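Local coordinates for protein hypothetical oxidoreductase YDHF (Escherichia coli, PDB 1OG6) that probably acts as an NADPH-dependent oxidoreductase of the aldo-keto reductase family, with the cofactor held in an alpha/beta barrel, at residues Gln3-Ala8 with Gln256-Ile261; Met19-Leu24 with Arg32-Phe37; Phe143-Leu146 with Gly150-Arg153; Val186-Leu191 with Ala291-Asp296. All blocks are in the same frame, centred on the assembly; numbering follows the deposited sequence.

Contact 1: Gln3-Ala8 with Gln256-Ile261; sequences QRITIA and QPLPII
Gln256 OE1 is the one polar side-chain atom to touch the other segment here, and it meets a methyl group: Ile5 CD1 lies 3.9 Å away, a van der Waals neighbour and not a bonding partner. Everything else in the contact is hydrocarbon. The side chain of Leu258 divides its two methyls between two isoleucines. Its CD2 sits 3.7 Å from Ile5 CG2, with Ile5 CD1 a little farther off, while its CD1 is 3.7 Å from Ile7 CG2. Leu258 and Ile7 meet at about a right angle, whereas Ile5 lies aslant over the leucine. Ile5 reaches this far because CG1 stands anti to the backbone N (chi1 -179°) and the chain stays extended to CD1, which arrives between the leucine methyl and the glutamine amide. The two backbones stay well apart, with the CA atoms of Ile5 and Leu258 8.7 Å from each other, so these are not paired strands. Strand 4-6 pairs antiparallel with strand 13-20 instead, and strand 258-261 runs parallel to that same strand. Arg4 forms salt bridges with Glu13 and Glu79. An N-terminal hairpin closing the bottom of the barrel is a hallmark of aldo-keto reductases, and Ile5 of strand 4-6 and Ile7 just beyond it fit that role, lying against the start of a barrel strand whose Ile260 touches NADP. The chemistry implies an association made by shape and exclusion of water, with direction supplied by the backbone bonds of neighbouring strands.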
# COMPACT_ATOMS: atom_id res chain seq x y z
N GLN C 3 28.64 -16.69 -8.24
CA GLN C 3 28.89 -15.93 -7.04
C GLN C 3 28.01 -16.42 -5.89
O GLN C 3 27.02 -17.11 -6.10
CB GLN C 3 28.64 -14.45 -7.30
CG GLN C 3 29.04 -13.53 -6.16
CD GLN C 3 30.49 -13.72 -5.76
OE1 GLN C 3 31.39 -13.61 -6.59
NE2 GLN C 3 30.71 -14.00 -4.48
N ARG C 4 28.40 -16.06 -4.67
CA ARG C 4 27.66 -16.44 -3.49
C ARG C 4 26.97 -15.17 -3.01
O ARG C 4 27.46 -14.07 -3.26
CB ARG C 4 28.62 -16.94 -2.42
CG ARG C 4 29.60 -17.97 -2.93
CD ARG C 4 29.36 -19.33 -2.29
NE ARG C 4 28.09 -19.92 -2.70
CZ ARG C 4 27.27 -20.57 -1.88
NH1 ARG C 4 27.59 -20.69 -0.60
NH2 ARG C 4 26.14 -21.08 -2.33
N ILE C 5 25.84 -15.30 -2.32
CA ILE C 5 25.13 -14.12 -1.86
C ILE C 5 24.30 -14.34 -0.60
O ILE C 5 23.36 -15.13 -0.60
CB ILE C 5 24.22 -13.56 -2.97
CG1 ILE C 5 23.50 -12.31 -2.48
CG2 ILE C 5 23.23 -14.63 -3.42
CD1 ILE C 5 22.72 -11.59 -3.57
N THR C 6 24.66 -13.66 0.49
CA THR C 6 23.93 -13.77 1.74
C THR C 6 22.57 -13.13 1.50
O THR C 6 22.47 -11.92 1.34
CB THR C 6 24.66 -13.01 2.88
OG1 THR C 6 25.87 -13.71 3.20
CG2 THR C 6 23.80 -12.92 4.11
N ILE C 7 21.52 -13.94 1.47
CA ILE C 7 20.19 -13.45 1.19
C ILE C 7 19.55 -12.42 2.13
O ILE C 7 18.80 -11.56 1.69
CB ILE C 7 19.22 -14.62 0.99
CG1 ILE C 7 19.17 -15.48 2.24
CG2 ILE C 7 19.68 -15.47 -0.18
CD1 ILE C 7 18.20 -16.62 2.15
N ALA C 8 19.84 -12.49 3.42
CA ALA C 8 19.25 -11.55 4.36
C ALA C 8 20.32 -11.07 5.31
O ALA C 8 21.48 -11.43 5.16
CB ALA C 8 18.12 -12.21 5.12
N GLN C 256 18.19 -7.19 -6.21
CA GLN C 256 19.10 -8.31 -6.47
C GLN C 256 18.52 -9.71 -6.31
O GLN C 256 18.88 -10.42 -5.38
CB GLN C 256 20.32 -8.21 -5.57
CG GLN C 256 21.20 -7.02 -5.87
CD GLN C 256 22.24 -6.79 -4.78
OE1 GLN C 256 22.90 -7.74 -4.33
NE2 GLN C 256 22.39 -5.54 -4.35
N PRO C 257 17.63 -10.13 -7.23
CA PRO C 257 17.02 -11.46 -7.17
C PRO C 257 17.94 -12.64 -7.51
O PRO C 257 18.93 -12.48 -8.22
CB PRO C 257 15.85 -11.34 -8.15
CG PRO C 257 16.29 -10.29 -9.09
CD PRO C 257 16.92 -9.28 -8.20
N LEU C 258 17.61 -13.82 -6.97
CA LEU C 258 18.37 -15.05 -7.23
C LEU C 258 17.49 -15.87 -8.16
O LEU C 258 16.59 -16.57 -7.71
CB LEU C 258 18.57 -15.89 -5.96
CG LEU C 258 18.80 -15.29 -4.57
CD1 LEU C 258 19.38 -16.37 -3.72
CD2 LEU C 258 19.73 -14.10 -4.60
N PRO C 259 17.74 -15.78 -9.48
CA PRO C 259 16.94 -16.52 -10.46
C PRO C 259 16.93 -18.03 -10.28
O PRO C 259 17.98 -18.65 -10.13
CB PRO C 259 17.53 -16.08 -11.80
CG PRO C 259 18.92 -15.78 -11.45
CD PRO C 259 18.82 -15.05 -10.15
N ILE C 260 15.74 -18.62 -10.28
CA ILE C 260 15.59 -20.06 -10.12
C ILE C 260 15.43 -20.74 -11.48
O ILE C 260 14.51 -20.46 -12.24
CB ILE C 260 14.35 -20.42 -9.25
CG1 ILE C 260 14.35 -19.62 -7.95
CG2 ILE C 260 14.37 -21.90 -8.91
CD1 ILE C 260 13.15 -19.89 -7.08
N ILE C 261 16.36 -21.64 -11.76
CA ILE C 261 16.36 -22.37 -13.01
C ILE C 261 15.40 -23.55 -12.87
O ILE C 261 15.42 -24.27 -11.88
CB ILE C 261 17.80 -22.84 -13.34
CG1 ILE C 261 18.74 -21.63 -13.29
CG2 ILE C 261 17.85 -23.46 -14.72
CD1 ILE C 261 20.20 -21.94 -13.50

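Contact 2: Met19-Leu24 with Arg32-Phe37; sequences MGYWRL and RQLVSF. With NAP (NADP nicotinamide-adenine-dinucleotide phosphate), chain F.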
# COMPACT_ATOMS: atom_id res chain seq x y z
N MET C 19 18.65 -23.79 -8.09
CA MET C 19 18.17 -24.84 -8.98
C MET C 19 16.81 -25.33 -8.47
O MET C 19 16.71 -25.80 -7.34
CB MET C 19 19.17 -25.99 -9.00
CG MET C 19 19.51 -26.49 -10.39
SD MET C 19 18.04 -27.03 -11.28
CE MET C 19 18.59 -26.98 -12.93
N GLY C 20 15.77 -25.22 -9.28
CA GLY C 20 14.45 -25.63 -8.84
C GLY C 20 13.97 -26.99 -9.30
O GLY C 20 14.02 -27.30 -10.49
N TYR C 21 13.49 -27.78 -8.35
CA TYR C 21 13.00 -29.12 -8.66
C TYR C 21 11.48 -29.26 -8.60
O TYR C 21 10.95 -30.09 -7.86
CB TYR C 21 13.66 -30.14 -7.72
CG TYR C 21 15.15 -30.29 -7.94
CD1 TYR C 21 16.05 -29.46 -7.29
CD2 TYR C 21 15.65 -31.20 -8.87
CE1 TYR C 21 17.42 -29.53 -7.57
CE2 TYR C 21 17.00 -31.28 -9.15
CZ TYR C 21 17.88 -30.44 -8.50
OH TYR C 21 19.21 -30.48 -8.81
N TRP C 22 10.78 -28.45 -9.38
CA TRP C 22 9.32 -28.50 -9.42
C TRP C 22 8.85 -29.50 -10.47
O TRP C 22 7.93 -30.28 -10.23
CB TRP C 22 8.75 -27.10 -9.71
CG TRP C 22 7.24 -27.05 -9.83
CD1 TRP C 22 6.33 -27.83 -9.15
CD2 TRP C 22 6.47 -26.15 -10.64
NE1 TRP C 22 5.05 -27.46 -9.50
CE2 TRP C 22 5.10 -26.44 -10.41
CE3 TRP C 22 6.80 -25.13 -11.55
CZ2 TRP C 22 4.07 -25.74 -11.04
CZ3 TRP C 22 5.76 -24.43 -12.18
CH2 TRP C 22 4.42 -24.74 -11.92
N ARG C 23 9.49 -29.48 -11.63
CA ARG C 23 9.10 -30.40 -12.69
C ARG C 23 9.86 -31.71 -12.59
O ARG C 23 9.77 -32.56 -13.47
CB ARG C 23 9.36 -29.78 -14.06
CG ARG C 23 8.52 -28.56 -14.36
CD ARG C 23 9.20 -27.28 -13.92
NE ARG C 23 8.36 -26.10 -14.15
CZ ARG C 23 7.75 -25.81 -15.30
NH1 ARG C 23 7.01 -24.72 -15.40
NH2 ARG C 23 7.89 -26.61 -16.35
N LEU C 24 10.60 -31.88 -11.50
CA LEU C 24 11.40 -33.09 -11.29
C LEU C 24 10.71 -34.36 -11.76
O LEU C 24 11.32 -35.18 -12.44
CB LEU C 24 11.78 -33.24 -9.81
CG LEU C 24 12.55 -34.51 -9.46
CD1 LEU C 24 13.77 -34.66 -10.36
CD2 LEU C 24 12.96 -34.47 -8.00
N ARG C 32 19.81 -42.68 -9.93
CA ARG C 32 21.13 -42.86 -10.53
C ARG C 32 21.42 -41.65 -11.41
O ARG C 32 22.45 -40.99 -11.25
CB ARG C 32 21.14 -44.15 -11.36
CG ARG C 32 22.49 -44.55 -11.93
CD ARG C 32 22.76 -43.88 -13.26
NE ARG C 32 24.12 -44.15 -13.72
NH1 ARG C 32 25.10 -43.20 -11.85
NH2 ARG C 32 26.41 -44.08 -13.52
N GLN C 33 20.49 -41.36 -12.32
CA GLN C 33 20.60 -40.23 -13.25
C GLN C 33 20.59 -38.90 -12.50
O GLN C 33 21.46 -38.05 -12.71
CB GLN C 33 19.42 -40.23 -14.23
CG GLN C 33 19.33 -41.41 -15.15
CD GLN C 33 18.24 -41.22 -16.19
OE1 GLN C 33 18.26 -40.25 -16.95
NE2 GLN C 33 17.27 -42.13 -16.22
N LEU C 34 19.59 -38.71 -11.65
CA LEU C 34 19.46 -37.49 -10.88
C LEU C 34 20.77 -37.13 -10.21
O LEU C 34 21.31 -36.06 -10.47
CB LEU C 34 18.38 -37.64 -9.81
CG LEU C 34 18.29 -36.50 -8.79
CD1 LEU C 34 18.08 -35.18 -9.50
CD2 LEU C 34 17.17 -36.78 -7.81
N VAL C 35 21.29 -38.00 -9.35
CA VAL C 35 22.54 -37.73 -8.65
C VAL C 35 23.64 -37.23 -9.58
O VAL C 35 24.54 -36.51 -9.15
CB VAL C 35 23.06 -38.98 -7.92
CG1 VAL C 35 24.45 -38.72 -7.36
CG2 VAL C 35 22.12 -39.35 -6.79
N SER C 36 23.57 -37.60 -10.85
CA SER C 36 24.56 -37.18 -11.82
C SER C 36 24.32 -35.70 -12.14
O SER C 36 25.25 -34.89 -12.15
CB SER C 36 24.43 -38.03 -13.09
OG SER C 36 25.64 -38.02 -13.82
N PHE C 37 23.05 -35.38 -12.38
CA PHE C 37 22.60 -34.02 -12.68
C PHE C 37 22.90 -33.11 -11.49
O PHE C 37 23.43 -32.02 -11.65
CB PHE C 37 21.09 -34.04 -12.96
CG PHE C 37 20.48 -32.67 -13.18
CD1 PHE C 37 20.80 -31.92 -14.30
CD2 PHE C 37 19.56 -32.15 -12.27
CE1 PHE C 37 20.22 -30.68 -14.52
CE2 PHE C 37 18.97 -30.90 -12.48
CZ PHE C 37 19.30 -30.17 -13.60
PA NAP F . 10.99 -21.10 -15.63
O1A NAP F . 10.18 -20.16 -16.30
O2A NAP F . 12.44 -20.88 -15.22
O5B NAP F . 11.02 -22.47 -16.45
C5B NAP F . 11.23 -22.39 -17.88
C4B NAP F . 10.53 -23.67 -18.45
O4B NAP F . 10.74 -23.52 -19.91
C3B NAP F . 11.22 -25.02 -18.11
O3B NAP F . 10.15 -25.92 -17.82
C2B NAP F . 11.99 -25.45 -19.33
O2B NAP F . 11.82 -26.83 -19.65
C1B NAP F . 11.46 -24.57 -20.50
N9A NAP F . 12.57 -24.05 -21.28
C8A NAP F . 13.79 -23.52 -20.90
N7A NAP F . 14.56 -23.14 -21.91
C5A NAP F . 13.79 -23.45 -23.02
C6A NAP F . 14.07 -23.28 -24.39
N6A NAP F . 15.19 -22.76 -24.93
N1A NAP F . 13.08 -23.69 -25.30
N3A NAP F . 11.56 -24.42 -23.51
C4A NAP F . 12.56 -24.01 -22.63
O3 NAP F . 10.27 -21.50 -14.28
PN NAP F . 9.31 -22.69 -13.90
O1N NAP F . 7.88 -22.50 -13.66
O2N NAP F . 10.09 -23.86 -13.37
O5D NAP F . 9.33 -22.04 -12.42
C5D NAP F . 10.56 -21.54 -11.75
C4D NAP F . 10.85 -22.28 -10.46
O4D NAP F . 10.29 -21.63 -9.29
C3D NAP F . 10.41 -23.79 -10.37
O3D NAP F . 11.49 -24.68 -10.70
O2D NAP F . 10.77 -24.69 -8.07
C1D NAP F . 9.65 -22.61 -8.41
N1N NAP F . 8.20 -22.21 -8.22
C2N NAP F . 7.76 -21.51 -7.07
C3N NAP F . 6.41 -21.20 -6.93
C7N NAP F . 5.95 -20.45 -5.68
O7N NAP F . 4.77 -20.20 -5.61
N7N NAP F . 6.79 -20.09 -4.75
C4N NAP F . 5.43 -21.58 -7.96
C5N NAP F . 5.91 -22.28 -9.11
C6N NAP F . 7.29 -22.61 -9.26
P2B NAP F . 13.00 -27.78 -20.23
O1X NAP F . 14.25 -28.27 -19.51
O2X NAP F . 12.44 -28.56 -21.40
O3X NAP F . 12.37 -28.70 -19.22
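Tyr21 leans toward Leu34 and Phe37 of helix 31-42, and its side chain can be followed outward. CB points at the helix, and chi1 (-66°) carries the ring to it. CE2 is 4.1 Å from Leu34 CD1 and, in the plane of the Phe37 ring and at its edge, 3.9 Å from Phe37 CE2. At the tip, Tyr21 OH passes 3.7 Å from Phe37 CE2 and makes a weak hydrogen bond to His41. Met19 approaches the phenylalanine from the opposite direction: its CE lies at the ring edge and SD is 5.2 Å from the ring centroid, a Met-aromatic contact.

The next residues turn to the cofactor. Nicotinamide C6N lies 3.4 Å above one face of the Trp22 ring, toward its rim. Arg23 NH1 donates to O1N of NADP (3.0 Å, 140° at the hydrogen), while Arg23 NE lies 2.9 Å from O2N of the same phosphate and Arg23 NH2 comes within 2.8 Å of O3B on the adenosine ribose. Replacing Arg23 by an alanine would probably leave this phosphate without the guanidinium's charge and the adenosine ribose hydroxyl without this neighbour.

Thus the buried face of the segment packs on the first helix of the barrel as its other side chains hold the dinucleotide, the division of labour of a beta-alpha loop at the C-terminal end of a TIM-barrel strand in an aldo-keto reductase.

Contact 3: Phe143-Leu146 with Gly150-Arg153; sequences FKHL and GKVR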
# COMPACT_ATOMS: atom_id res chain seq x y z
N PHE C 143 7.63 -21.96 13.99
CA PHE C 143 8.98 -21.58 13.61
C PHE C 143 9.97 -21.62 14.77
O PHE C 143 11.09 -22.10 14.61
CB PHE C 143 8.97 -20.18 12.98
CG PHE C 143 8.52 -20.16 11.53
CD1 PHE C 143 8.05 -21.32 10.91
CD2 PHE C 143 8.57 -18.99 10.79
CE1 PHE C 143 7.64 -21.29 9.58
CE2 PHE C 143 8.16 -18.96 9.45
CZ PHE C 143 7.70 -20.12 8.85
N LYS C 144 9.57 -21.13 15.94
CA LYS C 144 10.45 -21.14 17.11
C LYS C 144 10.80 -22.58 17.43
O LYS C 144 11.91 -22.89 17.87
CB LYS C 144 9.75 -20.52 18.33
CG LYS C 144 9.19 -19.12 18.12
CD LYS C 144 10.30 -18.09 17.94
CE LYS C 144 9.71 -16.69 17.81
NZ LYS C 144 8.89 -16.28 18.98
N HIS C 145 9.84 -23.46 17.19
CA HIS C 145 10.01 -24.88 17.45
C HIS C 145 11.03 -25.49 16.50
O HIS C 145 12.11 -25.89 16.92
CB HIS C 145 8.67 -25.61 17.29
CG HIS C 145 8.75 -27.08 17.58
ND1 HIS C 145 8.95 -27.58 18.85
CD2 HIS C 145 8.71 -28.15 16.75
CE1 HIS C 145 9.04 -28.89 18.79
NE2 HIS C 145 8.89 -29.27 17.53
N LEU C 146 10.68 -25.56 15.22
CA LEU C 146 11.56 -26.13 14.20
C LEU C 146 12.97 -25.59 14.32
O LEU C 146 13.93 -26.24 13.91
CB LEU C 146 11.01 -25.84 12.81
CG LEU C 146 9.77 -26.61 12.37
CD1 LEU C 146 9.26 -26.05 11.07
CD2 LEU C 146 10.09 -28.07 12.23
N GLY C 150 16.81 -27.56 15.46
CA GLY C 150 17.91 -27.65 14.52
C GLY C 150 17.46 -28.19 13.18
O GLY C 150 18.28 -28.39 12.29
N LYS C 151 16.16 -28.41 13.05
CA LYS C 151 15.60 -28.95 11.82
C LYS C 151 15.52 -27.93 10.70
O LYS C 151 15.50 -28.31 9.53
CB LYS C 151 14.21 -29.54 12.09
CG LYS C 151 14.17 -30.56 13.22
CD LYS C 151 13.00 -31.52 13.04
CE LYS C 151 12.73 -32.31 14.31
NZ LYS C 151 12.00 -31.50 15.32
N VAL C 152 15.47 -26.65 11.05
CA VAL C 152 15.42 -25.57 10.06
C VAL C 152 16.32 -24.42 10.47
O VAL C 152 16.19 -23.87 11.56
CB VAL C 152 13.99 -25.03 9.86
CG1 VAL C 152 14.02 -23.82 8.96
CG2 VAL C 152 13.13 -26.09 9.23
N ARG C 153 17.25 -24.07 9.59
CA ARG C 153 18.21 -23.00 9.85
C ARG C 153 17.58 -21.62 9.73
O ARG C 153 17.73 -20.77 10.62
CB ARG C 153 19.37 -23.07 8.86
CG ARG C 153 20.04 -24.43 8.80
CD ARG C 153 20.74 -24.76 10.09
NE ARG C 153 20.69 -26.20 10.34
CZ ARG C 153 21.25 -26.81 11.37
NH1 ARG C 153 21.91 -26.10 12.28
NH2 ARG C 153 21.13 -28.12 11.51
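The imidazole of His145 is met obliquely, neither squarely on a face nor at an edge, by the ammonium end of Lys151, whose NZ stands 4.4 Å from His145 NE2. The other flat side chain, Phe143, turns elsewhere and stacks on Phe155 of strand 152-158. Lys151 reaches its place through a chain that bends at its last torsion (chi4 78°), and there NZ forms a salt bridge with Glu111 of helix 103-116. Between the backbones, Leu146 O near the end of helix 136-147 takes two donors. Val152 N lies 3.3 Å from it, rising 43° out of the carbonyl plane, and Lys151 N adds a weak bond at 3.2 Å. Beside these bonds, Leu146 CB meets Val152 CG2 at 4.2 Å, and both residues also pack on Leu125. Gly150, at positive phi, helps the chain reverse within this beta-alpha-beta unit of strand 122-127, helix 136-147 and strand 152-158. One carbonyl shared by successive amides thus ties the helix end to the start of the next strand. The lysine charge, partly balanced by Glu111, would probably make protonation of His145 somewhat less favourable.

Contact 4: Val186-Leu191 with Ala291-Asp296; sequences VHQPLL and AALGYD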
# COMPACT_ATOMS: atom_id res chain seq x y z
N VAL C 186 7.64 -10.66 -18.59
CA VAL C 186 6.22 -10.89 -18.84
C VAL C 186 5.37 -10.65 -17.59
O VAL C 186 4.17 -10.41 -17.69
CB VAL C 186 5.95 -12.32 -19.35
CG1 VAL C 186 6.82 -12.61 -20.55
CG2 VAL C 186 6.20 -13.32 -18.25
N HIS C 187 5.99 -10.73 -16.41
CA HIS C 187 5.27 -10.49 -15.16
C HIS C 187 6.03 -9.46 -14.34
O HIS C 187 6.91 -9.81 -13.57
CB HIS C 187 5.14 -11.80 -14.38
CG HIS C 187 4.17 -11.71 -13.24
ND1 HIS C 187 2.81 -11.54 -13.44
CD2 HIS C 187 4.36 -11.73 -11.90
CE1 HIS C 187 2.21 -11.44 -12.26
NE2 HIS C 187 3.13 -11.56 -11.32
N GLN C 188 5.67 -8.19 -14.50
CA GLN C 188 6.35 -7.12 -13.79
C GLN C 188 5.55 -6.31 -12.77
O GLN C 188 5.88 -5.16 -12.51
CB GLN C 188 6.94 -6.13 -14.79
CG GLN C 188 7.78 -6.74 -15.88
CD GLN C 188 8.16 -5.73 -16.94
OE1 GLN C 188 8.43 -6.11 -18.07
NE2 GLN C 188 8.19 -4.46 -16.58
N PRO C 189 4.50 -6.89 -12.17
CA PRO C 189 3.79 -6.04 -11.21
C PRO C 189 4.59 -5.79 -9.93
O PRO C 189 4.60 -4.68 -9.40
CB PRO C 189 2.50 -6.80 -10.96
CG PRO C 189 2.92 -8.23 -11.10
CD PRO C 189 3.81 -8.18 -12.33
N LEU C 190 5.26 -6.82 -9.43
CA LEU C 190 6.02 -6.67 -8.21
C LEU C 190 7.04 -5.54 -8.28
O LEU C 190 7.49 -5.05 -7.25
CB LEU C 190 6.71 -7.99 -7.88
CG LEU C 190 5.74 -9.16 -7.75
CD1 LEU C 190 6.49 -10.42 -7.43
CD2 LEU C 190 4.74 -8.86 -6.65
N LEU C 191 7.42 -5.13 -9.48
CA LEU C 191 8.41 -4.07 -9.61
C LEU C 191 7.91 -2.72 -9.14
O LEU C 191 8.70 -1.81 -8.89
CB LEU C 191 8.89 -3.92 -11.06
CG LEU C 191 9.98 -4.87 -11.56
CD1 LEU C 191 9.46 -6.29 -11.59
CD2 LEU C 191 10.42 -4.44 -12.94
N ALA C 291 9.35 -3.52 -24.97
CA ALA C 291 8.98 -4.58 -25.90
C ALA C 291 8.02 -5.61 -25.28
O ALA C 291 7.19 -6.19 -25.97
CB ALA C 291 10.22 -5.27 -26.41
N ALA C 292 8.15 -5.83 -23.98
CA ALA C 292 7.31 -6.79 -23.27
C ALA C 292 5.98 -6.21 -22.83
O ALA C 292 5.04 -6.96 -22.60
CB ALA C 292 8.05 -7.32 -22.05
N LEU C 293 5.89 -4.89 -22.72
CA LEU C 293 4.66 -4.24 -22.27
C LEU C 293 3.82 -3.55 -23.34
O LEU C 293 2.60 -3.72 -23.39
CB LEU C 293 4.99 -3.24 -21.16
CG LEU C 293 4.94 -3.69 -19.71
CD1 LEU C 293 5.71 -4.98 -19.50
CD2 LEU C 293 5.48 -2.60 -18.84
N GLY C 294 4.46 -2.74 -24.19
CA GLY C 294 3.72 -2.04 -25.22
C GLY C 294 3.69 -0.53 -25.02
O GLY C 294 3.27 0.20 -25.91
N TYR C 295 4.12 -0.07 -23.85
CA TYR C 295 4.15 1.36 -23.53
C TYR C 295 5.43 1.74 -22.78
O TYR C 295 6.17 0.87 -22.35
CB TYR C 295 2.92 1.77 -22.71
CG TYR C 295 2.57 0.81 -21.61
CD1 TYR C 295 2.94 1.06 -20.29
CD2 TYR C 295 1.91 -0.38 -21.89
CE1 TYR C 295 2.66 0.14 -19.28
CE2 TYR C 295 1.63 -1.30 -20.90
CZ TYR C 295 2.01 -1.04 -19.59
OH TYR C 295 1.75 -1.99 -18.63
N ASP C 296 5.66 3.05 -22.64
CA ASP C 296 6.85 3.57 -21.97
C ASP C 296 6.68 3.90 -20.49
O ASP C 296 5.56 4.09 -20.02
CB ASP C 296 7.36 4.82 -22.71
CG ASP C 296 8.38 4.50 -23.79
OD1 ASP C 296 9.41 3.86 -23.48
OD2 ASP C 296 8.16 4.89 -24.96
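Gln188 extends its side chain across to Leu293, the last residue of helix 282-293, and the two cross at a slant. The glutamine conformation explains the reach. CG lies anti to the carbonyl carbon, beside the backbone N (chi1 -51°), and from there the chain runs straight, carrying the flat amide out to the helix end. Gln188 CD comes to 3.6 Å from Leu293 CD1, and the second methyl, CD2, is 4.5 Å from the same amide carbon. The CB of Ala292, one residue earlier, borders the end of the amide, so the contact is made by a polar group resting on methyls.

The CB of Leu293 does not point at the loop; with chi1 at -92° its methyl end comes nearer, so the tip and not the CB does the touching. Its own CB lies 3.9 Å above the Tyr295 ring, off toward the rim. Between them Gly294 has a phi of 113°, which lets the chain leave the helix where a side chain would press on the preceding carbonyl. On the loop side, Pro189 CD sits 3.4 Å over the centre of the His187 ring. A serine in place of Gln188 would probably fall short of the helix and leave the Leu293 methyls without this cover.

Around the contact, Asp296 packs on Ile96 of a second subunit, Val186 and Ala292 both pack on Leu226 of helix 224-237, and Leu191 rests on Trp285 of helix 282-293. The loop between strand 179-182 and helix 195-201 is thus laid against two outer helices.

From the N terminus, residues 3-8 open contact 1, whose loop closes only at 256-261 and so spans most of the barrel. Contact 2 closes early within it, joining strand 13-20 to helix 31-42, and contact 3, nested there too, follows in series, joining the end of helix 136-147 to the start of strand 152-158. Contact 4 opens inside the same loop at 186-191 but closes beyond it at 291-296, so it crosses contact 1 and ties a loop to the last helix. Contacts 1 and 2 meet directly through a probable hydrogen bond from Gly20 N to Ile261 O (2.8 Å), where strands 13-20 and 258-261 close the barrel. Contacts 3 and 4 lie on opposite sides of the chain's centre.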